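Local coordinates for protein heroin esterase (Rhodococcus sp., PDB 1LZL) that is an acetyl esterase of the alpha/beta hydrolase fold that probably removes acetyl groups from heroin by hydrolysing its ester bonds, at residues I188-D192 with D260-G266. Numbering follows the deposited sequence.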
loop_
_atom_site.group_PDB
_atom_site.type_symbol
_atom_site.label_atom_id
_atom_site.label_comp_id
_atom_site.label_asym_id
_atom_site.label_seq_id
_atom_site.Cartn_x
_atom_site.Cartn_y
_atom_site.Cartn_z
ATOM N N ILE A 188 -4.674 -2.442 -4.647
ATOM C CA ILE A 188 -5.786 -1.471 -4.604
ATOM C C ILE A 188 -5.264 -0.047 -4.347
ATOM O O ILE A 188 -5.695 0.669 -3.466
ATOM C CB ILE A 188 -6.888 -1.901 -3.635
ATOM C CG1 ILE A 188 -6.489 -2.081 -2.147
ATOM C CG2 ILE A 188 -7.534 -3.169 -4.161
ATOM C CD1 ILE A 188 -7.616 -2.503 -1.201
ATOM N N PRO A 189 -4.270 0.410 -5.144
ATOM C CA PRO A 189 -3.615 1.670 -4.777
ATOM C C PRO A 189 -4.465 2.919 -4.926
ATOM O O PRO A 189 -5.303 2.982 -5.845
ATOM C CB PRO A 189 -2.438 1.739 -5.799
ATOM C CG PRO A 189 -2.936 0.956 -6.987
ATOM C CD PRO A 189 -3.698 -0.208 -6.367
ATOM N N GLU A 190 -4.235 3.940 -4.100
ATOM C CA GLU A 190 -4.851 5.263 -4.117
ATOM C C GLU A 190 -3.842 6.209 -4.753
ATOM O O GLU A 190 -2.840 6.585 -4.122
ATOM C CB GLU A 190 -5.204 5.664 -2.691
ATOM C CG GLU A 190 -5.877 7.026 -2.572
ATOM C CD GLU A 190 -6.262 7.367 -1.149
ATOM O OE1 GLU A 190 -5.960 6.617 -0.212
ATOM O OE2 GLU A 190 -6.891 8.449 -1.012
ATOM N N LEU A 191 -4.101 6.580 -6.029
ATOM C CA LEU A 191 -3.058 7.176 -6.887
ATOM C C LEU A 191 -3.377 8.569 -7.428
ATOM O O LEU A 191 -2.488 9.300 -7.822
ATOM C CB LEU A 191 -2.797 6.265 -8.094
ATOM C CG LEU A 191 -2.237 4.868 -7.796
ATOM C CD1 LEU A 191 -2.398 3.971 -9.019
ATOM C CD2 LEU A 191 -0.792 4.954 -7.340
ATOM N N ASP A 192 -4.682 8.907 -7.489
ATOM C CA ASP A 192 -5.074 10.112 -8.247
ATOM C C ASP A 192 -6.028 10.977 -7.450
ATOM O O ASP A 192 -7.117 10.504 -7.119
ATOM C CB ASP A 192 -5.751 9.612 -9.545
ATOM C CG ASP A 192 -5.936 10.706 -10.582
ATOM O OD1 ASP A 192 -5.861 11.890 -10.155
ATOM O OD2 ASP A 192 -6.164 10.425 -11.773
ATOM N N ASP A 260 -14.578 -1.060 -6.091
ATOM C CA ASP A 260 -13.726 -0.059 -5.468
ATOM C C ASP A 260 -13.682 1.221 -6.254
ATOM O O ASP A 260 -13.372 1.247 -7.488
ATOM C CB ASP A 260 -12.323 -0.669 -5.379
ATOM C CG ASP A 260 -11.304 0.142 -4.621
ATOM O OD1 ASP A 260 -11.590 1.300 -4.234
ATOM O OD2 ASP A 260 -10.225 -0.423 -4.380
ATOM N N PRO A 261 -13.927 2.406 -5.698
ATOM C CA PRO A 261 -13.789 3.649 -6.448
ATOM C C PRO A 261 -12.364 3.822 -7.013
ATOM O O PRO A 261 -12.180 4.522 -8.001
ATOM C CB PRO A 261 -13.972 4.759 -5.391
ATOM C CG PRO A 261 -14.235 4.078 -4.125
ATOM C CD PRO A 261 -14.340 2.601 -4.285
ATOM N N LEU A 262 -11.348 3.232 -6.415
ATOM C CA LEU A 262 -9.959 3.325 -6.888
ATOM C C LEU A 262 -9.706 2.441 -8.095
ATOM O O LEU A 262 -8.581 2.466 -8.653
ATOM C CB LEU A 262 -9.039 2.884 -5.747
ATOM C CG LEU A 262 -9.117 3.725 -4.457
ATOM C CD1 LEU A 262 -8.228 3.136 -3.381
ATOM C CD2 LEU A 262 -8.741 5.163 -4.761
ATOM N N ARG A 263 -10.669 1.624 -8.507
ATOM C CA ARG A 263 -10.387 0.626 -9.555
ATOM C C ARG A 263 -9.842 1.244 -10.820
ATOM O O ARG A 263 -8.824 0.807 -11.384
ATOM C CB ARG A 263 -11.725 -0.107 -9.834
ATOM C CG ARG A 263 -11.618 -1.178 -10.922
ATOM C CD ARG A 263 -13.074 -1.499 -11.369
ATOM N NE ARG A 263 -13.594 -0.420 -12.182
ATOM C CZ ARG A 263 -14.913 -0.177 -12.348
ATOM N NH1 ARG A 263 -15.815 -0.935 -11.729
ATOM N NH2 ARG A 263 -15.262 0.838 -13.130
ATOM N N ASP A 264 -10.523 2.277 -11.347
ATOM C CA ASP A 264 -10.122 2.751 -12.664
ATOM C C ASP A 264 -8.756 3.410 -12.585
ATOM O O ASP A 264 -7.978 3.212 -13.548
ATOM C CB ASP A 264 -11.132 3.764 -13.223
ATOM C CG ASP A 264 -12.476 3.158 -13.571
ATOM O OD1 ASP A 264 -12.676 1.931 -13.454
ATOM O OD2 ASP A 264 -13.362 3.954 -13.952
ATOM N N GLU A 265 -8.406 4.175 -11.542
ATOM C CA GLU A 265 -7.085 4.824 -11.568
ATOM C C GLU A 265 -6.002 3.771 -11.480
ATOM O O GLU A 265 -4.907 3.941 -11.994
ATOM C CB GLU A 265 -7.022 5.872 -10.451
ATOM C CG GLU A 265 -6.963 5.325 -9.038
ATOM C CD GLU A 265 -7.479 6.374 -8.039
ATOM O OE1 GLU A 265 -8.639 6.792 -8.220
ATOM O OE2 GLU A 265 -6.724 6.773 -7.118
ATOM N N GLY A 266 -6.274 2.620 -10.815
ATOM C CA GLY A 266 -5.316 1.536 -10.755
ATOM C C GLY A 266 -5.107 0.914 -12.113
ATOM O O GLY A 266 -3.967 0.726 -12.590
HETATM O O HOH W 1 -6.618 0.875 -7.337
HETATM O O HOH W 2 -8.020 8.359 -5.312
HETATM O O HOH W 3 -9.194 9.386 -8.626
#
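Glu265 reaches from helix 263-275 to the loop 188-192 and closes one carboxylate oxygen, OE2, on two successive amides. Leu191 N lies 2.8 Å from Glu265 OE2 on the anti lone pair, in a fairly straight bond (162°), whereas Asp192 N, 3.0 Å from the same OE2, comes from above the carboxylate plane. Glutamate suits this place, where backbone N-H groups converge: a chi1 of 71°, with the chain extended beyond CG, directs its acceptor oxygens toward them. Two waters join the two carboxylate oxygens to Asp192 O, so the buried acid is gripped from several directions. With an alanine here, Leu191 N and Asp192 N would probably lose their shared acceptor, and both waters their carboxylate anchor.

Leu262 lays its branched aliphatic end, suited to this buried place, across the loop backbone: CD1 is 3.5 Å from Ile188 O, and CD2 packs 3.9 Å from Glu190 CA. Its side chain crosses that of Glu190 obliquely, Leu262 CD1 4.0 Å from Glu190 CB. A water bridges Pro189 O and Leu262 O. Asp260 is short enough to cap Leu262 N with OD1 while OD2 bonds His290 ND1, consistent with a Ser160-His290-Asp260 catalytic triad; Asp260 OD2 passes 3.7 Å from Ile188 CB, the side chains crossing at about a right angle. The contact ties the loop after strand 183-187 to helix 263-275, with helix 161-176 against Leu191 and helix 198-202 against Leu262.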